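Local coordinates for protein 3-hydroxyisobutyrate dehydrogenase (Salmonella typhimurium, PDB 3G0O) that probably oxidises L-threonate to 2-dehydro-L-erythronate, with NAD(+) preferred over NADP(+) as the hydride acceptor, at residues G138-E148 with V161-P172; M92-S102 with N120-V128. All coordinates share one frame; numbering follows the deposited sequence.

Contact 1: residues G138-E148 with V161-P172; sequences GEMTVMASGSE and VASNVYRISDTP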
# COMPACT_ATOMS: atom_id res chain seq x y z
N GLY A 138 14.12 4.36 -16.65
CA GLY A 138 15.21 3.43 -16.39
C GLY A 138 15.37 3.16 -14.90
O GLY A 138 16.48 2.89 -14.42
N GLU A 139 14.26 3.22 -14.18
CA GLU A 139 14.28 3.00 -12.74
C GLU A 139 13.51 1.76 -12.28
O GLU A 139 12.80 1.80 -11.26
CB GLU A 139 13.74 4.25 -12.03
CG GLU A 139 14.67 5.45 -12.11
CD GLU A 139 14.02 6.74 -11.65
OE1 GLU A 139 13.35 6.74 -10.60
OE2 GLU A 139 14.19 7.77 -12.34
N MSE A 140 13.65 0.67 -13.02
CA MSE A 140 12.97 -0.57 -12.66
C MSE A 140 13.57 -1.18 -11.40
O MSE A 140 14.68 -0.85 -11.00
CB MSE A 140 13.11 -1.61 -13.77
CG MSE A 140 12.41 -1.32 -15.08
SE MSE A 140 12.56 -2.89 -16.22
CE MSE A 140 11.18 -2.47 -17.52
N THR A 141 12.80 -2.07 -10.78
CA THR A 141 13.28 -2.80 -9.62
C THR A 141 13.39 -4.22 -10.17
O THR A 141 12.44 -4.74 -10.76
CB THR A 141 12.30 -2.77 -8.45
OG1 THR A 141 12.41 -1.51 -7.77
CG2 THR A 141 12.60 -3.89 -7.46
N VAL A 142 14.56 -4.84 -10.00
CA VAL A 142 14.76 -6.18 -10.50
C VAL A 142 15.03 -7.16 -9.37
O VAL A 142 15.84 -6.88 -8.49
CB VAL A 142 15.94 -6.23 -11.49
CG1 VAL A 142 16.00 -7.60 -12.17
CG2 VAL A 142 15.81 -5.12 -12.53
N MSE A 143 14.32 -8.28 -9.39
CA MSE A 143 14.52 -9.33 -8.40
C MSE A 143 15.10 -10.48 -9.21
O MSE A 143 14.38 -11.30 -9.78
CB MSE A 143 13.19 -9.70 -7.72
CG MSE A 143 11.97 -9.75 -8.63
SE MSE A 143 10.38 -9.02 -7.74
CE MSE A 143 10.33 -7.32 -8.65
N ALA A 144 16.42 -10.52 -9.26
CA ALA A 144 17.12 -11.51 -10.07
C ALA A 144 17.97 -12.54 -9.36
O ALA A 144 18.50 -12.30 -8.28
CB ALA A 144 17.97 -10.78 -11.11
N SER A 145 18.10 -13.69 -10.01
CA SER A 145 18.93 -14.77 -9.51
C SER A 145 19.55 -15.44 -10.73
O SER A 145 18.90 -15.57 -11.78
CB SER A 145 18.09 -15.77 -8.70
OG SER A 145 17.13 -16.43 -9.51
N GLY A 146 20.80 -15.87 -10.60
CA GLY A 146 21.48 -16.50 -11.72
C GLY A 146 22.98 -16.44 -11.54
O GLY A 146 23.47 -15.84 -10.58
N SER A 147 23.71 -17.03 -12.48
CA SER A 147 25.17 -17.10 -12.44
C SER A 147 25.88 -15.76 -12.54
O SER A 147 25.31 -14.75 -12.97
CB SER A 147 25.68 -18.00 -13.56
OG SER A 147 25.46 -17.39 -14.81
N GLU A 148 27.15 -15.77 -12.16
CA GLU A 148 27.98 -14.58 -12.21
C GLU A 148 28.16 -14.19 -13.67
O GLU A 148 28.25 -13.01 -14.01
CB GLU A 148 29.35 -14.86 -11.58
CG GLU A 148 30.28 -13.66 -11.55
CD GLU A 148 29.67 -12.48 -10.82
OE1 GLU A 148 29.26 -12.64 -9.66
OE2 GLU A 148 29.59 -11.39 -11.43
N VAL A 161 18.33 -0.06 -17.58
CA VAL A 161 16.90 -0.20 -17.30
C VAL A 161 16.49 -0.15 -15.83
O VAL A 161 15.33 0.17 -15.53
CB VAL A 161 16.36 -1.52 -17.89
CG1 VAL A 161 16.77 -1.64 -19.34
CG2 VAL A 161 16.86 -2.71 -17.08
N ALA A 162 17.41 -0.44 -14.92
CA ALA A 162 17.07 -0.47 -13.50
C ALA A 162 17.80 0.50 -12.58
O ALA A 162 18.89 0.99 -12.90
CB ALA A 162 17.26 -1.88 -12.97
N SER A 163 17.18 0.78 -11.43
CA SER A 163 17.76 1.65 -10.42
C SER A 163 17.97 0.84 -9.13
O SER A 163 18.74 1.24 -8.25
CB SER A 163 16.85 2.85 -10.15
OG SER A 163 15.55 2.45 -9.77
N ASN A 164 17.29 -0.29 -9.03
CA ASN A 164 17.42 -1.18 -7.88
C ASN A 164 17.41 -2.63 -8.31
O ASN A 164 16.38 -3.16 -8.75
CB ASN A 164 16.28 -0.95 -6.87
CG ASN A 164 16.35 0.42 -6.21
OD1 ASN A 164 15.59 1.32 -6.55
ND2 ASN A 164 17.27 0.57 -5.27
N VAL A 165 18.57 -3.28 -8.20
CA VAL A 165 18.70 -4.68 -8.57
C VAL A 165 19.01 -5.49 -7.33
O VAL A 165 19.99 -5.23 -6.64
CB VAL A 165 19.83 -4.87 -9.60
CG1 VAL A 165 19.98 -6.36 -9.94
CG2 VAL A 165 19.53 -4.07 -10.86
N TYR A 166 18.16 -6.46 -7.04
CA TYR A 166 18.34 -7.33 -5.89
C TYR A 166 18.75 -8.72 -6.36
O TYR A 166 17.98 -9.40 -7.03
CB TYR A 166 17.03 -7.40 -5.08
CG TYR A 166 16.60 -6.06 -4.54
CD1 TYR A 166 17.20 -5.52 -3.40
CD2 TYR A 166 15.66 -5.28 -5.22
CE1 TYR A 166 16.87 -4.24 -2.95
CE2 TYR A 166 15.33 -4.00 -4.77
CZ TYR A 166 15.94 -3.49 -3.64
OH TYR A 166 15.63 -2.22 -3.22
N ARG A 167 19.97 -9.11 -6.02
CA ARG A 167 20.49 -10.43 -6.39
C ARG A 167 20.06 -11.38 -5.29
O ARG A 167 20.66 -11.42 -4.21
CB ARG A 167 22.02 -10.38 -6.51
CG ARG A 167 22.50 -9.40 -7.57
CD ARG A 167 24.03 -9.30 -7.66
NE ARG A 167 24.66 -10.56 -8.04
CZ ARG A 167 25.85 -10.64 -8.64
NH1 ARG A 167 26.52 -9.54 -8.93
NH2 ARG A 167 26.36 -11.83 -8.95
N ILE A 168 19.00 -12.14 -5.58
CA ILE A 168 18.42 -13.08 -4.63
C ILE A 168 19.29 -14.31 -4.41
O ILE A 168 19.53 -14.70 -3.26
CB ILE A 168 17.02 -13.53 -5.11
CG1 ILE A 168 16.20 -12.30 -5.54
CG2 ILE A 168 16.31 -14.29 -4.00
CD1 ILE A 168 16.04 -11.24 -4.47
N SER A 169 19.75 -14.92 -5.49
CA SER A 169 20.61 -16.10 -5.39
C SER A 169 21.48 -16.20 -6.62
O SER A 169 21.38 -15.37 -7.54
CB SER A 169 19.79 -17.38 -5.24
OG SER A 169 19.21 -17.78 -6.47
N ASP A 170 22.34 -17.21 -6.65
CA ASP A 170 23.24 -17.41 -7.78
C ASP A 170 22.67 -18.44 -8.75
O ASP A 170 23.36 -18.88 -9.67
CB ASP A 170 24.61 -17.86 -7.27
CG ASP A 170 24.58 -19.25 -6.65
OD1 ASP A 170 23.57 -19.59 -5.99
OD2 ASP A 170 25.56 -19.99 -6.82
N THR A 171 21.42 -18.84 -8.54
CA THR A 171 20.81 -19.82 -9.42
C THR A 171 19.40 -19.42 -9.83
O THR A 171 18.64 -18.90 -9.02
CB THR A 171 20.74 -21.21 -8.76
OG1 THR A 171 19.68 -21.22 -7.80
CG2 THR A 171 22.05 -21.53 -8.06
N PRO A 172 19.05 -19.65 -11.10
CA PRO A 172 17.71 -19.30 -11.60
C PRO A 172 16.63 -19.95 -10.74
O PRO A 172 16.80 -21.08 -10.28
CB PRO A 172 17.72 -19.85 -13.02
CG PRO A 172 19.15 -19.67 -13.42
CD PRO A 172 19.90 -20.14 -12.20
O HOH W 1 13.15 0.94 -8.61
O HOH W 2 14.61 4.65 -8.11
O HOH W 3 25.45 -14.68 -8.85
O HOH W 4 28.81 -9.20 -10.69
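Arg167 and Glu148 meet at the C-terminal end of this strand pair: NH2 of Arg167 lies 3.1 Å from OE1 of Glu148, a salt bridge. The carboxylate lies near the guanidinium plane, but OE1 is approached from above its own plane, and the two planes stand 45° apart. Arg167 leaves its strand extended and bends at chi3 (62°), which swings the guanidinium over to Glu148. A water at the guanidinium edge ties NH2 further to Gly146 O, while Phe151 gives the group a cation-pi partner.

On the same face, CG2 of Val142 presses on CB of Ala162 at 3.6 Å. The other face carries Thr141, whose CG2 touches the edge of the Tyr166 ring, 3.8 Å from CE2. At chi1 -79° OG1 lies beside the backbone N, anti to the carbonyl carbon, which leaves CG2 anti to N against the ring; OG1 bonds to His216 O of the second subunit and to a water shared with Glu139 O, Ser163 OG and Asn164 OD1. Toward the C-terminal end of the pair, Ser145 OG donates to Thr171 O at 2.9 Å, from above the carbonyl plane, and also receives Gly175 N.

The register slips by one between Met140 and Thr141, where Met140 O accepts from Ser163 N and, weakly, from Asn164 N: a beta bulge. Otherwise this is the parallel pairing of a beta-alpha-beta unit, with helix 148-161 as its crossover.

Contact 2: residues M92-S102 with N120-V128; sequences MKPGSAVMVSS and NLNMLDAPV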
# COMPACT_ATOMS: atom_id res chain seq x y z
N MSE A 92 21.33 -17.43 -31.24
CA MSE A 92 22.17 -16.61 -30.39
C MSE A 92 23.60 -17.10 -30.29
O MSE A 92 23.86 -18.30 -30.22
CB MSE A 92 21.53 -16.50 -29.00
CG MSE A 92 20.22 -15.72 -29.05
SE MSE A 92 19.39 -15.37 -27.36
CE MSE A 92 20.57 -14.03 -26.68
N LYS A 93 24.54 -16.16 -30.28
CA LYS A 93 25.95 -16.51 -30.22
C LYS A 93 26.39 -16.92 -28.82
O LYS A 93 25.89 -16.41 -27.82
CB LYS A 93 26.81 -15.34 -30.72
CG LYS A 93 26.56 -14.04 -29.99
CD LYS A 93 27.37 -12.88 -30.57
CE LYS A 93 26.84 -11.56 -30.05
NZ LYS A 93 27.79 -10.44 -30.30
N PRO A 94 27.35 -17.86 -28.74
CA PRO A 94 27.86 -18.33 -27.45
C PRO A 94 28.27 -17.18 -26.53
O PRO A 94 28.88 -16.20 -26.97
CB PRO A 94 29.05 -19.19 -27.86
CG PRO A 94 28.62 -19.75 -29.18
CD PRO A 94 28.03 -18.53 -29.86
N GLY A 95 27.94 -17.31 -25.25
CA GLY A 95 28.29 -16.28 -24.30
C GLY A 95 27.26 -15.17 -24.14
O GLY A 95 27.35 -14.40 -23.18
N SER A 96 26.31 -15.07 -25.06
CA SER A 96 25.28 -14.03 -24.98
C SER A 96 24.34 -14.36 -23.81
O SER A 96 24.28 -15.50 -23.37
CB SER A 96 24.51 -13.93 -26.29
OG SER A 96 23.88 -15.15 -26.64
N ALA A 97 23.62 -13.36 -23.32
CA ALA A 97 22.72 -13.58 -22.19
C ALA A 97 21.26 -13.32 -22.49
O ALA A 97 20.91 -12.48 -23.32
CB ALA A 97 23.17 -12.72 -21.01
N VAL A 98 20.39 -14.05 -21.80
CA VAL A 98 18.96 -13.87 -21.95
C VAL A 98 18.41 -13.48 -20.59
O VAL A 98 18.56 -14.21 -19.62
CB VAL A 98 18.24 -15.15 -22.41
CG1 VAL A 98 16.75 -14.90 -22.47
CG2 VAL A 98 18.76 -15.59 -23.76
N MSE A 99 17.79 -12.30 -20.52
CA MSE A 99 17.22 -11.81 -19.28
C MSE A 99 15.71 -12.02 -19.38
O MSE A 99 15.03 -11.31 -20.13
CB MSE A 99 17.54 -10.33 -19.11
CG MSE A 99 17.08 -9.73 -17.80
SE MSE A 99 17.54 -7.85 -17.67
CE MSE A 99 15.98 -7.20 -16.72
N VAL A 100 15.19 -13.01 -18.66
CA VAL A 100 13.77 -13.30 -18.69
C VAL A 100 13.08 -12.46 -17.62
O VAL A 100 13.31 -12.66 -16.42
CB VAL A 100 13.49 -14.80 -18.45
CG1 VAL A 100 11.99 -15.08 -18.54
CG2 VAL A 100 14.25 -15.64 -19.47
N SER A 101 12.24 -11.52 -18.05
CA SER A 101 11.54 -10.64 -17.13
C SER A 101 10.03 -10.76 -17.33
O SER A 101 9.39 -9.88 -17.91
CB SER A 101 12.00 -9.21 -17.35
OG SER A 101 13.41 -9.11 -17.19
N SER A 102 9.48 -11.85 -16.84
CA SER A 102 8.05 -12.12 -16.95
C SER A 102 7.56 -12.47 -15.54
O SER A 102 8.07 -11.96 -14.55
CB SER A 102 7.83 -13.31 -17.90
OG SER A 102 6.47 -13.65 -18.02
N ASN A 120 25.13 -22.91 -24.46
CA ASN A 120 26.21 -22.01 -24.07
C ASN A 120 25.74 -20.57 -23.95
O ASN A 120 26.47 -19.63 -24.28
CB ASN A 120 27.37 -22.09 -25.06
CG ASN A 120 28.52 -22.91 -24.54
OD1 ASN A 120 29.56 -23.02 -25.18
ND2 ASN A 120 28.34 -23.52 -23.37
N LEU A 121 24.51 -20.40 -23.47
CA LEU A 121 23.92 -19.08 -23.27
C LEU A 121 23.70 -18.87 -21.77
O LEU A 121 23.48 -19.83 -21.02
CB LEU A 121 22.58 -18.98 -24.01
CG LEU A 121 22.64 -19.27 -25.52
CD1 LEU A 121 21.24 -19.26 -26.11
CD2 LEU A 121 23.52 -18.22 -26.20
N ASN A 122 23.76 -17.62 -21.33
CA ASN A 122 23.56 -17.30 -19.92
C ASN A 122 22.14 -16.77 -19.73
O ASN A 122 21.66 -15.96 -20.52
CB ASN A 122 24.55 -16.23 -19.46
CG ASN A 122 25.98 -16.62 -19.69
OD1 ASN A 122 26.66 -16.06 -20.55
ND2 ASN A 122 26.46 -17.60 -18.93
N MSE A 123 21.46 -17.24 -18.69
CA MSE A 123 20.11 -16.75 -18.44
C MSE A 123 20.00 -16.14 -17.06
O MSE A 123 20.58 -16.65 -16.10
CB MSE A 123 19.07 -17.85 -18.57
CG MSE A 123 17.66 -17.28 -18.66
SE MSE A 123 16.29 -18.39 -17.92
CE MSE A 123 16.55 -17.92 -16.07
N LEU A 124 19.28 -15.03 -16.97
CA LEU A 124 19.06 -14.37 -15.69
C LEU A 124 17.58 -14.42 -15.37
O LEU A 124 16.75 -13.94 -16.15
CB LEU A 124 19.52 -12.91 -15.73
CG LEU A 124 19.63 -12.22 -14.37
CD1 LEU A 124 20.73 -12.89 -13.56
CD2 LEU A 124 19.93 -10.73 -14.54
N ASP A 125 17.24 -15.05 -14.25
CA ASP A 125 15.86 -15.13 -13.80
C ASP A 125 15.64 -13.75 -13.22
O ASP A 125 15.93 -13.51 -12.05
CB ASP A 125 15.75 -16.22 -12.72
CG ASP A 125 14.36 -16.31 -12.11
OD1 ASP A 125 13.41 -15.80 -12.73
OD2 ASP A 125 14.24 -16.89 -11.02
N ALA A 126 15.14 -12.83 -14.04
CA ALA A 126 14.99 -11.45 -13.60
C ALA A 126 13.64 -10.75 -13.73
O ALA A 126 13.52 -9.77 -14.47
CB ALA A 126 16.06 -10.61 -14.30
N PRO A 127 12.62 -11.24 -13.02
CA PRO A 127 11.32 -10.56 -13.13
C PRO A 127 11.47 -9.13 -12.59
O PRO A 127 12.34 -8.87 -11.76
CB PRO A 127 10.40 -11.43 -12.26
CG PRO A 127 11.34 -12.07 -11.28
CD PRO A 127 12.53 -12.41 -12.13
N VAL A 128 10.64 -8.22 -13.08
CA VAL A 128 10.74 -6.82 -12.66
C VAL A 128 9.46 -6.21 -12.10
O VAL A 128 8.37 -6.79 -12.18
CB VAL A 128 11.19 -5.93 -13.83
CG1 VAL A 128 12.56 -6.36 -14.31
CG2 VAL A 128 10.18 -6.02 -14.97
O HOH W 5 12.60 -15.40 -15.26
O HOH W 6 8.63 -9.32 -14.69
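Leu121 reaches back over the turn that precedes strand 97-100, its CD2 3.8 Å from CB of Met92 and close to the Ser96 hydroxyl. That turn, type II from Lys93 to Ser96, closes on Lys93 O, which accepts from both Ser96 N and Ser96 OG, the latter at 2.6 Å. Gly95 N, in the turn, gives its hydrogen to Asn120 O at 2.9 Å in an almost straight bond (177°).

From there the parallel ladder takes over. Asn122 N donates to Ser96 O, Val98 N to Asn122 O, Leu124 N to Val98 O, Val100 N to Leu124 O and Ala126 N to Val100 O. The last is the most bent of the series, 140° at the hydrogen, and Val100 O also accepts from a water that donates to Asp125 OD1. The Asp125 carboxylate is held from outside as well, by Gly173 N and Ser176 OG. Just past strand 97-100, Ser101 OG donates to Ala126 O at 2.8 Å, lying above the carbonyl plane, and a second water bridges Ser102 O and Val128 N.

Apolar contacts flank the ladder: SE of Met123 lies 3.8 Å from CG2 of Val100, and CG of Met99 the same distance from CB of Ala126. Helix 106-117 packs on Val98 and Met123, helix 148-161 on Ala97 and Leu124; strand 67-70 hydrogen-bonds to the far edge of strand 97-100, and strand 140-145 runs antiparallel along strand 122-129.

In the fold
Along the chain the contacts come in series, contact 2 closing before contact 1 opens, and their centres lie 12 Å apart on the same side of the chain's centre. Both belong to one mixed sheet in the NAD-binding domain, where strands 122-129 and 140-145 are neighbours: Ser145 N lies 3.0 Å from Asp125 O, and Met143 N 3.1 Å from Pro127 O, both probable hydrogen bonds. The four strands 97-100, 122-129, 140-145 and 162-169 are thus consecutive in the sheet, the last forming one of its edges within this chain. Met143 of contact 1 and Pro127 of contact 2 both approach Lys179, the predicted active-site residue, with a bound tartrate nearby, so the shared seam probably borders the catalytic cleft.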